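Local coordinates for fructose transport system repressor FruR (Pseudomonas putida, PDB 3O74), which probably binds specific DNA sites to repress or activate transcription, with fructose 1-phosphate as the preferred effector that regulates it, at residues Leu211-Asp216 / Leu225-Met230; Gln218-Leu223 / Lys266-Val271; Ala229-His234 / Gly262-Gln267. All coordinates share one frame; numbering follows the deposited sequence.

Contact 1. Residues Leu211-Asp216 / Leu225-Met230; sequences LGTFGD and LPVNAM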
loop_
_atom_site.group_PDB
_atom_site.type_symbol
_atom_site.label_atom_id
_atom_site.label_comp_id
_atom_site.label_asym_id
_atom_site.label_seq_id
_atom_site.Cartn_x
_atom_site.Cartn_y
_atom_site.Cartn_z
ATOM N N LEU B 211 -13.614 19.811 -1.754
ATOM C CA LEU B 211 -12.549 18.997 -1.169
ATOM C C LEU B 211 -11.246 19.021 -1.956
ATOM O O LEU B 211 -11.243 18.941 -3.184
ATOM C CB LEU B 211 -12.997 17.543 -1.016
ATOM C CG LEU B 211 -13.962 17.192 0.109
ATOM C CD1 LEU B 211 -14.254 15.704 0.078
ATOM C CD2 LEU B 211 -13.380 17.597 1.452
ATOM N N GLY B 212 -10.139 19.099 -1.227
ATOM C CA GLY B 212 -8.820 19.018 -1.818
ATOM C C GLY B 212 -7.886 18.266 -0.889
ATOM O O GLY B 212 -7.979 18.399 0.334
ATOM N N THR B 213 -6.980 17.480 -1.462
ATOM C CA THR B 213 -6.101 16.639 -0.659
ATOM C C THR B 213 -4.731 16.453 -1.300
ATOM O O THR B 213 -4.566 16.626 -2.507
ATOM C CB THR B 213 -6.719 15.244 -0.429
ATOM O OG1 THR B 213 -5.923 14.511 0.511
ATOM C CG2 THR B 213 -6.795 14.465 -1.739
ATOM N N PHE B 214 -3.748 16.117 -0.471
ATOM C CA PHE B 214 -2.469 15.632 -0.965
ATOM C C PHE B 214 -2.591 14.139 -1.208
ATOM O O PHE B 214 -3.342 13.448 -0.518
ATOM C CB PHE B 214 -1.357 15.918 0.039
ATOM C CG PHE B 214 -0.840 17.324 -0.018
ATOM C CD1 PHE B 214 -1.631 18.386 0.388
ATOM C CD2 PHE B 214 0.444 17.583 -0.472
ATOM C CE1 PHE B 214 -1.150 19.685 0.335
ATOM C CE2 PHE B 214 0.927 18.871 -0.525
ATOM C CZ PHE B 214 0.131 19.925 -0.122
ATOM N N GLY B 215 -1.846 13.638 -2.183
ATOM C CA GLY B 215 -1.987 12.251 -2.578
ATOM C C GLY B 215 -3.223 12.099 -3.438
ATOM O O GLY B 215 -3.965 13.055 -3.660
ATOM N N ASP B 216 -3.451 10.890 -3.929
ATOM C CA ASP B 216 -4.561 10.653 -4.828
ATOM C C ASP B 216 -4.970 9.198 -4.731
ATOM O O ASP B 216 -4.266 8.379 -4.140
ATOM C CB ASP B 216 -4.164 10.997 -6.264
ATOM C CG ASP B 216 -5.357 11.069 -7.199
ATOM O OD1 ASP B 216 -6.507 10.994 -6.714
ATOM O OD2 ASP B 216 -5.143 11.205 -8.422
ATOM N N LEU B 225 -18.859 13.106 -5.126
ATOM C CA LEU B 225 -18.183 14.257 -4.553
ATOM C C LEU B 225 -16.793 14.389 -5.160
ATOM O O LEU B 225 -15.917 13.566 -4.894
ATOM C CB LEU B 225 -18.082 14.094 -3.038
ATOM C CG LEU B 225 -17.348 15.186 -2.262
ATOM C CD1 LEU B 225 -17.830 16.559 -2.694
ATOM C CD2 LEU B 225 -17.540 14.987 -0.768
ATOM N N PRO B 226 -16.588 15.424 -5.987
ATOM C CA PRO B 226 -15.301 15.617 -6.664
ATOM C C PRO B 226 -14.215 16.086 -5.700
ATOM O O PRO B 226 -14.459 16.961 -4.870
ATOM C CB PRO B 226 -15.608 16.712 -7.689
ATOM C CG PRO B 226 -16.747 17.472 -7.100
ATOM C CD PRO B 226 -17.567 16.465 -6.346
ATOM N N VAL B 227 -13.026 15.506 -5.820
ATOM C CA VAL B 227 -11.911 15.867 -4.954
ATOM C C VAL B 227 -10.671 16.232 -5.774
ATOM O O VAL B 227 -10.188 15.430 -6.571
ATOM C CB VAL B 227 -11.557 14.701 -4.003
ATOM C CG1 VAL B 227 -10.364 15.061 -3.132
ATOM C CG2 VAL B 227 -12.755 14.327 -3.142
ATOM N N ASN B 228 -10.160 17.443 -5.580
ATOM C CA ASN B 228 -8.896 17.834 -6.193
ATOM C C ASN B 228 -7.724 17.225 -5.433
ATOM O O ASN B 228 -7.703 17.230 -4.204
ATOM C CB ASN B 228 -8.763 19.353 -6.236
ATOM C CG ASN B 228 -9.624 19.982 -7.316
ATOM O OD1 ASN B 228 -10.285 19.287 -8.087
ATOM N ND2 ASN B 228 -9.609 21.301 -7.380
ATOM N N ALA B 229 -6.746 16.704 -6.166
ATOM C CA ALA B 229 -5.638 15.987 -5.545
ATOM C C ALA B 229 -4.274 16.389 -6.101
ATOM O O ALA B 229 -4.115 16.582 -7.303
ATOM C CB ALA B 229 -5.844 14.485 -5.677
HETATM N N MSE B 230 -3.294 16.508 -5.209
HETATM C CA MSE B 230 -1.915 16.796 -5.591
HETATM C C MSE B 230 -1.060 15.551 -5.370
HETATM O O MSE B 230 -0.671 15.263 -4.242
HETATM C CB MSE B 230 -1.366 17.946 -4.748
HETATM C CG MSE B 230 -1.829 19.327 -5.175
HETATM SE SE MSE B 230 -0.899 19.926 -6.774
HETATM C CE MSE B 230 -1.554 21.754 -6.819
HETATM O O HOH W 1 -15.866 18.889 -3.759
#
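Leu-211 buries more surface here than any other residue, and its CD1 does the touching. That methyl lies 3.5 Å from CD2 of Leu-225, tighter than usual van der Waals contact, where the two side chains cross at about a right angle. With CG anti to its own carbonyl carbon (chi1 -75°) and CD1 extended from it (chi2 -179°), Leu-211 also brings CD1 to 3.8 Å from Val-227 CG2. Branched aliphatic residues suit this layer, which Phe-196 and Leu-192 of helix 189-201 cover. The backbones run parallel, the axes of the short strand segments 211-214 and 227-230 coming within 4.6 Å, as neighbouring strands of the alpha/beta sheet in the LacI-type sugar-binding fold. Met-230, a selenomethionine, lies on the other face of the sheet with Phe-214. Its N donates to Thr-213 O at 3.0 Å, and its O accepts from Gly-215 N at 2.9 Å. Ala-229, just before Met-230, faces the side of Leu-211. Its small CB lets the chain of Gly-215 and Asp-216 turn closely over the strand, with Asp-216 OD1 3.7 Å from that methyl. The same carboxylate oxygen forms a salt bridge with Arg-268. At the Leu-211 end of the contact, a water links Leu-211 N with Pro-226 O, 2.6 Å from the latter.

Contact 2. Residues Gln218-Leu223 / Lys266-Val271; sequences QLLDFL and KQRISV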
loop_
_atom_site.group_PDB
_atom_site.type_symbol
_atom_site.label_atom_id
_atom_site.label_comp_id
_atom_site.label_asym_id
_atom_site.label_seq_id
_atom_site.Cartn_x
_atom_site.Cartn_y
_atom_site.Cartn_z
ATOM N N GLN B 218 -7.418 6.158 -7.064
ATOM C CA GLN B 218 -8.164 5.829 -8.267
ATOM C C GLN B 218 -9.670 5.992 -8.084
ATOM O O GLN B 218 -10.357 6.516 -8.960
ATOM C CB GLN B 218 -7.851 4.391 -8.680
ATOM C CG GLN B 218 -8.733 3.859 -9.781
ATOM C CD GLN B 218 -8.531 2.376 -10.013
ATOM O OE1 GLN B 218 -8.090 1.650 -9.124
ATOM N NE2 GLN B 218 -8.853 1.919 -11.213
ATOM N N LEU B 219 -10.180 5.544 -6.944
ATOM C CA LEU B 219 -11.623 5.512 -6.737
ATOM C C LEU B 219 -12.231 6.910 -6.587
ATOM O O LEU B 219 -13.451 7.070 -6.625
ATOM C CB LEU B 219 -11.996 4.589 -5.567
ATOM C CG LEU B 219 -11.461 3.156 -5.663
ATOM C CD1 LEU B 219 -12.179 2.236 -4.686
ATOM C CD2 LEU B 219 -11.601 2.626 -7.079
ATOM N N LEU B 220 -11.378 7.920 -6.439
ATOM C CA LEU B 220 -11.832 9.307 -6.452
ATOM C C LEU B 220 -12.491 9.652 -7.789
ATOM O O LEU B 220 -13.301 10.576 -7.872
ATOM C CB LEU B 220 -10.664 10.260 -6.188
ATOM C CG LEU B 220 -10.632 11.000 -4.848
ATOM C CD1 LEU B 220 -10.968 10.063 -3.699
ATOM C CD2 LEU B 220 -9.281 11.671 -4.630
ATOM N N ASP B 221 -12.136 8.911 -8.835
ATOM C CA ASP B 221 -12.710 9.125 -10.159
ATOM C C ASP B 221 -14.187 8.739 -10.199
ATOM O O ASP B 221 -14.922 9.174 -11.082
ATOM C CB ASP B 221 -11.940 8.331 -11.219
ATOM C CG ASP B 221 -10.590 8.945 -11.552
ATOM O OD1 ASP B 221 -10.518 10.177 -11.737
ATOM O OD2 ASP B 221 -9.602 8.187 -11.644
ATOM N N PHE B 222 -14.607 7.919 -9.239
ATOM C CA PHE B 222 -15.970 7.396 -9.203
ATOM C C PHE B 222 -16.830 8.056 -8.126
ATOM O O PHE B 222 -18.034 7.804 -8.044
ATOM C CB PHE B 222 -15.951 5.884 -8.978
ATOM C CG PHE B 222 -15.232 5.118 -10.051
ATOM C CD1 PHE B 222 -15.932 4.567 -11.111
ATOM C CD2 PHE B 222 -13.861 4.944 -9.997
ATOM C CE1 PHE B 222 -15.276 3.857 -12.101
ATOM C CE2 PHE B 222 -13.199 4.237 -10.983
ATOM C CZ PHE B 222 -13.909 3.693 -12.038
ATOM N N LEU B 223 -16.204 8.877 -7.289
ATOM C CA LEU B 223 -16.929 9.615 -6.260
ATOM C C LEU B 223 -17.839 10.662 -6.883
ATOM O O LEU B 223 -17.419 11.400 -7.773
ATOM C CB LEU B 223 -15.962 10.315 -5.302
ATOM C CG LEU B 223 -15.487 9.572 -4.057
ATOM C CD1 LEU B 223 -14.878 10.570 -3.089
ATOM C CD2 LEU B 223 -16.638 8.833 -3.406
ATOM N N LYS B 266 -4.340 16.951 -9.988
ATOM C CA LYS B 266 -5.481 16.206 -10.499
ATOM C C LYS B 266 -6.755 16.942 -10.115
ATOM O O LYS B 266 -7.228 16.827 -8.986
ATOM C CB LYS B 266 -5.511 14.792 -9.926
ATOM C CG LYS B 266 -6.759 14.009 -10.314
ATOM C CD LYS B 266 -6.757 13.653 -11.795
ATOM C CE LYS B 266 -8.163 13.338 -12.286
ATOM N NZ LYS B 266 -8.262 12.005 -12.946
ATOM N N GLN B 267 -7.300 17.712 -11.050
ATOM C CA GLN B 267 -8.516 18.473 -10.789
ATOM C C GLN B 267 -9.751 17.705 -11.211
ATOM O O GLN B 267 -9.875 17.279 -12.359
ATOM C CB GLN B 267 -8.481 19.833 -11.483
ATOM C CG GLN B 267 -7.690 20.902 -10.734
ATOM C CD GLN B 267 -7.817 22.272 -11.374
ATOM O OE1 GLN B 267 -7.310 22.512 -12.474
ATOM N NE2 GLN B 267 -8.504 23.179 -10.689
ATOM N N ARG B 268 -10.662 17.530 -10.265
ATOM C CA ARG B 268 -11.912 16.841 -10.526
ATOM C C ARG B 268 -13.075 17.797 -10.306
ATOM O O ARG B 268 -14.209 17.508 -10.679
ATOM C CB ARG B 268 -12.029 15.613 -9.626
ATOM C CG ARG B 268 -10.883 14.638 -9.811
ATOM C CD ARG B 268 -10.891 13.565 -8.747
ATOM N NE ARG B 268 -9.573 12.955 -8.597
ATOM C CZ ARG B 268 -9.301 11.693 -8.901
ATOM N NH1 ARG B 268 -10.260 10.905 -9.360
ATOM N NH2 ARG B 268 -8.078 11.214 -8.738
ATOM N N ILE B 269 -12.781 18.942 -9.700
ATOM C CA ILE B 269 -13.789 19.967 -9.480
ATOM C C ILE B 269 -13.849 20.921 -10.670
ATOM O O ILE B 269 -12.880 21.620 -10.963
ATOM C CB ILE B 269 -13.516 20.762 -8.191
ATOM C CG1 ILE B 269 -13.496 19.824 -6.981
ATOM C CG2 ILE B 269 -14.557 21.857 -8.011
ATOM C CD1 ILE B 269 -13.261 20.532 -5.661
ATOM N N SER B 270 -14.995 20.949 -11.344
ATOM C CA SER B 270 -15.159 21.766 -12.543
ATOM C C SER B 270 -14.951 23.249 -12.253
ATOM O O SER B 270 -15.479 23.783 -11.275
ATOM C CB SER B 270 -16.537 21.537 -13.168
ATOM O OG SER B 270 -17.572 21.997 -12.317
ATOM N N VAL B 271 -14.188 23.911 -13.117
ATOM C CA VAL B 271 -13.834 25.311 -12.918
ATOM C C VAL B 271 -14.210 26.150 -14.135
ATOM O O VAL B 271 -14.537 27.330 -14.011
ATOM C CB VAL B 271 -12.326 25.470 -12.646
ATOM C CG1 VAL B 271 -11.518 25.047 -13.867
ATOM C CG2 VAL B 271 -12.001 26.907 -12.257
#
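A salt-bridge network centred on one carboxylate joins the short 3-10 turn that begins at Gln-218 to the end of the last strand and the chain after it. Asp-221 OD1 takes both cations. Lys-266 NZ donates to its syn lone pair at 3.1 Å, reaching it through a lysine chain bent at chi2 and chi4. Arg-268 NH1 lies 2.5 Å from the same oxygen, with the carboxylate and guanidinium planes 34° apart. That separation is unusually short, and NH1 is also 2.8 Å from another donor, Asp-221 N, so the exact rotation of the guanidinium is doubtful. As modelled, Leu-220 CB sits 3.2 Å above the plane over the centre, and Lys-266 CE covers the opposite face. Arginine suits this place because its flat, delocalised group can pack against aliphatic carbon while its nitrogens meet acids. The two cations would probably keep Asp-221 ionised. From the same loop, Gln-218 NE2 bonds to Gln-193 O of the second subunit, and Phe-222 meets Phe-196 of that subunit. The arrangement is that of a complex salt bridge at the surface, a single acid oxygen shared by a lysine and an arginine, beside a subunit interface.

Contact 3. Residues Ala229-His234 / Gly262-Gln267; sequences AMAQQH and GRTFKQ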
loop_
_atom_site.group_PDB
_atom_site.type_symbol
_atom_site.label_atom_id
_atom_site.label_comp_id
_atom_site.label_asym_id
_atom_site.label_seq_id
_atom_site.Cartn_x
_atom_site.Cartn_y
_atom_site.Cartn_z
ATOM N N ALA B 229 -6.746 16.704 -6.166
ATOM C CA ALA B 229 -5.638 15.987 -5.545
ATOM C C ALA B 229 -4.274 16.389 -6.101
ATOM O O ALA B 229 -4.115 16.582 -7.303
ATOM C CB ALA B 229 -5.844 14.485 -5.677
HETATM N N MSE B 230 -3.294 16.508 -5.209
HETATM C CA MSE B 230 -1.915 16.796 -5.591
HETATM C C MSE B 230 -1.060 15.551 -5.370
HETATM O O MSE B 230 -0.671 15.263 -4.242
HETATM C CB MSE B 230 -1.366 17.946 -4.748
HETATM C CG MSE B 230 -1.829 19.327 -5.175
HETATM SE SE MSE B 230 -0.899 19.926 -6.774
HETATM C CE MSE B 230 -1.554 21.754 -6.819
ATOM N N ALA B 231 -0.767 14.821 -6.444
ATOM C CA ALA B 231 -0.044 13.554 -6.344
ATOM C C ALA B 231 1.471 13.699 -6.535
ATOM O O ALA B 231 1.928 14.531 -7.312
ATOM C CB ALA B 231 -0.609 12.545 -7.333
ATOM N N GLN B 232 2.238 12.875 -5.826
ATOM C CA GLN B 232 3.686 12.839 -5.985
ATOM C C GLN B 232 4.060 12.212 -7.316
ATOM O O GLN B 232 3.373 11.313 -7.798
ATOM C CB GLN B 232 4.333 12.006 -4.876
ATOM C CG GLN B 232 4.117 12.506 -3.458
ATOM C CD GLN B 232 4.886 11.677 -2.437
ATOM O OE1 GLN B 232 6.010 11.246 -2.693
ATOM N NE2 GLN B 232 4.282 11.457 -1.276
ATOM N N GLN B 233 5.159 12.675 -7.903
ATOM C CA GLN B 233 5.766 11.966 -9.020
ATOM C C GLN B 233 6.710 10.918 -8.434
ATOM O O GLN B 233 7.920 11.137 -8.346
ATOM C CB GLN B 233 6.514 12.932 -9.946
ATOM C CG GLN B 233 5.634 14.036 -10.532
ATOM C CD GLN B 233 6.328 14.856 -11.609
ATOM O OE1 GLN B 233 6.471 14.414 -12.749
ATOM N NE2 GLN B 233 6.749 16.064 -11.252
ATOM N N HIS B 234 6.142 9.786 -8.022
ATOM C CA HIS B 234 6.882 8.764 -7.283
ATOM C C HIS B 234 8.089 8.234 -8.047
ATOM O O HIS B 234 9.141 7.972 -7.462
ATOM C CB HIS B 234 5.965 7.592 -6.919
ATOM C CG HIS B 234 4.654 8.003 -6.322
ATOM N ND1 HIS B 234 4.480 8.199 -4.967
ATOM C CD2 HIS B 234 3.453 8.242 -6.895
ATOM C CE1 HIS B 234 3.228 8.546 -4.735
ATOM N NE2 HIS B 234 2.582 8.581 -5.886
ATOM N N GLY B 262 8.133 18.559 -8.321
ATOM C CA GLY B 262 6.771 19.062 -8.382
ATOM C C GLY B 262 5.738 17.955 -8.262
ATOM O O GLY B 262 5.967 16.824 -8.695
ATOM N N ARG B 263 4.599 18.279 -7.660
ATOM C CA ARG B 263 3.462 17.370 -7.639
ATOM C C ARG B 263 2.589 17.608 -8.869
ATOM O O ARG B 263 2.577 18.703 -9.425
ATOM C CB ARG B 263 2.640 17.568 -6.364
ATOM C CG ARG B 263 3.329 17.077 -5.097
ATOM C CD ARG B 263 2.440 17.227 -3.868
ATOM N NE ARG B 263 3.073 16.655 -2.683
ATOM C CZ ARG B 263 2.791 15.453 -2.188
ATOM N NH1 ARG B 263 1.869 14.696 -2.765
ATOM N NH2 ARG B 263 3.424 15.011 -1.109
ATOM N N THR B 264 1.862 16.581 -9.300
ATOM C CA THR B 264 0.932 16.740 -10.413
ATOM C C THR B 264 -0.464 17.070 -9.891
ATOM O O THR B 264 -0.924 16.485 -8.909
ATOM C CB THR B 264 0.895 15.496 -11.314
ATOM O OG1 THR B 264 0.559 14.343 -10.533
ATOM C CG2 THR B 264 2.254 15.282 -11.967
ATOM N N PHE B 265 -1.125 18.023 -10.538
ATOM C CA PHE B 265 -2.446 18.461 -10.104
ATOM C C PHE B 265 -3.536 17.640 -10.789
ATOM O O PHE B 265 -3.635 17.618 -12.019
ATOM C CB PHE B 265 -2.637 19.951 -10.397
ATOM C CG PHE B 265 -3.683 20.618 -9.540
ATOM C CD1 PHE B 265 -3.810 21.998 -9.531
ATOM C CD2 PHE B 265 -4.533 19.868 -8.743
ATOM C CE1 PHE B 265 -4.767 22.619 -8.748
ATOM C CE2 PHE B 265 -5.492 20.486 -7.956
ATOM C CZ PHE B 265 -5.608 21.862 -7.960
ATOM N N LYS B 266 -4.340 16.951 -9.988
ATOM C CA LYS B 266 -5.481 16.206 -10.499
ATOM C C LYS B 266 -6.755 16.942 -10.115
ATOM O O LYS B 266 -7.228 16.827 -8.986
ATOM C CB LYS B 266 -5.511 14.792 -9.926
ATOM C CG LYS B 266 -6.759 14.009 -10.314
ATOM C CD LYS B 266 -6.757 13.653 -11.795
ATOM C CE LYS B 266 -8.163 13.338 -12.286
ATOM N NZ LYS B 266 -8.262 12.005 -12.946
ATOM N N GLN B 267 -7.300 17.712 -11.050
ATOM C CA GLN B 267 -8.516 18.473 -10.789
ATOM C C GLN B 267 -9.751 17.705 -11.211
ATOM O O GLN B 267 -9.875 17.279 -12.359
ATOM C CB GLN B 267 -8.481 19.833 -11.483
ATOM C CG GLN B 267 -7.690 20.902 -10.734
ATOM C CD GLN B 267 -7.817 22.272 -11.374
ATOM O OE1 GLN B 267 -7.310 22.512 -12.474
ATOM N NE2 GLN B 267 -8.504 23.179 -10.689
HETATM O O HOH W 2 1.647 11.544 -10.540
HETATM O O HOH W 3 6.405 14.906 -6.496
#
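Ala-229 pairs with Lys-266 in an antiparallel hydrogen-bonded pair: its N donates to Lys-266 O, and its O receives Lys-266 N at 2.7 Å. That oxygen also lies at the edge of the Phe-265 ring. Next comes Met-230, facing Phe-265 in a non-hydrogen-bonded pair. Its chain bends at chi2 (-76°) and carries CE over the ring, 3.7 Å from the centroid and 18° off the normal. This is a CH-pi contact, with the selenium oblique to the ring in a Met-aromatic arrangement. Gln-267 CG, in a poorly ordered side chain, lies over the rim of the opposite face. A flexible, polarisable side chain such as that of Met-230 suits its place, since it can settle onto a flat aromatic surface. Met-230 O gains a further donor in Arg-263 NH1, at 3.0 Å and tilted from the guanidinium plane.

Ala-231 repeats the two-bond pairing with Thr-264, and its small side chain lies beside OG1. From Gln-232 on, side-chain and water bonds predominate. Gln-232 lays CG over the guanidinium face of Arg-263, 3.2 Å from NH1, the two side chains running the same way; Asp-104 pairs with Arg-263 NE. Gln-233, the N-cap of helix 234-250 and the centre of an inverse gamma turn, extends so that NE2 donates to Gly-262 O at 2.8 Å, from above the carbonyl plane. A water joins Gly-262 O to Gln-233 N, and another links Gln-232 O with Thr-264 OG1.

The bonding thus changes along the contact, from backbone pairing to side-chain and water bridges. Such a change is consistent with a crossing between the two subdomains of a LacI-type fold, where polar links can hold the connecting chains together.

Contacts 1 and 3 are consecutive steps across one mixed sheet. Strand 227-231 lies between 210-214, its parallel partner, and 257-266, its antiparallel one, and Ala-229 and Met-230 serve both contacts. Their centres are 10 Å apart. Contact 2 lies about 7 Å from contact 1, centre to centre, and 13 Å from contact 3. Its segment 218-223 belongs to the loop between the two strands of contact 1, while 266-271 overlaps the last residues of contact 3 and runs on to the end of the modelled chain. A salt bridge joins contacts 1 and 2. Together the three link the sheet, the loop beside the second subunit and the probable crossing between subdomains.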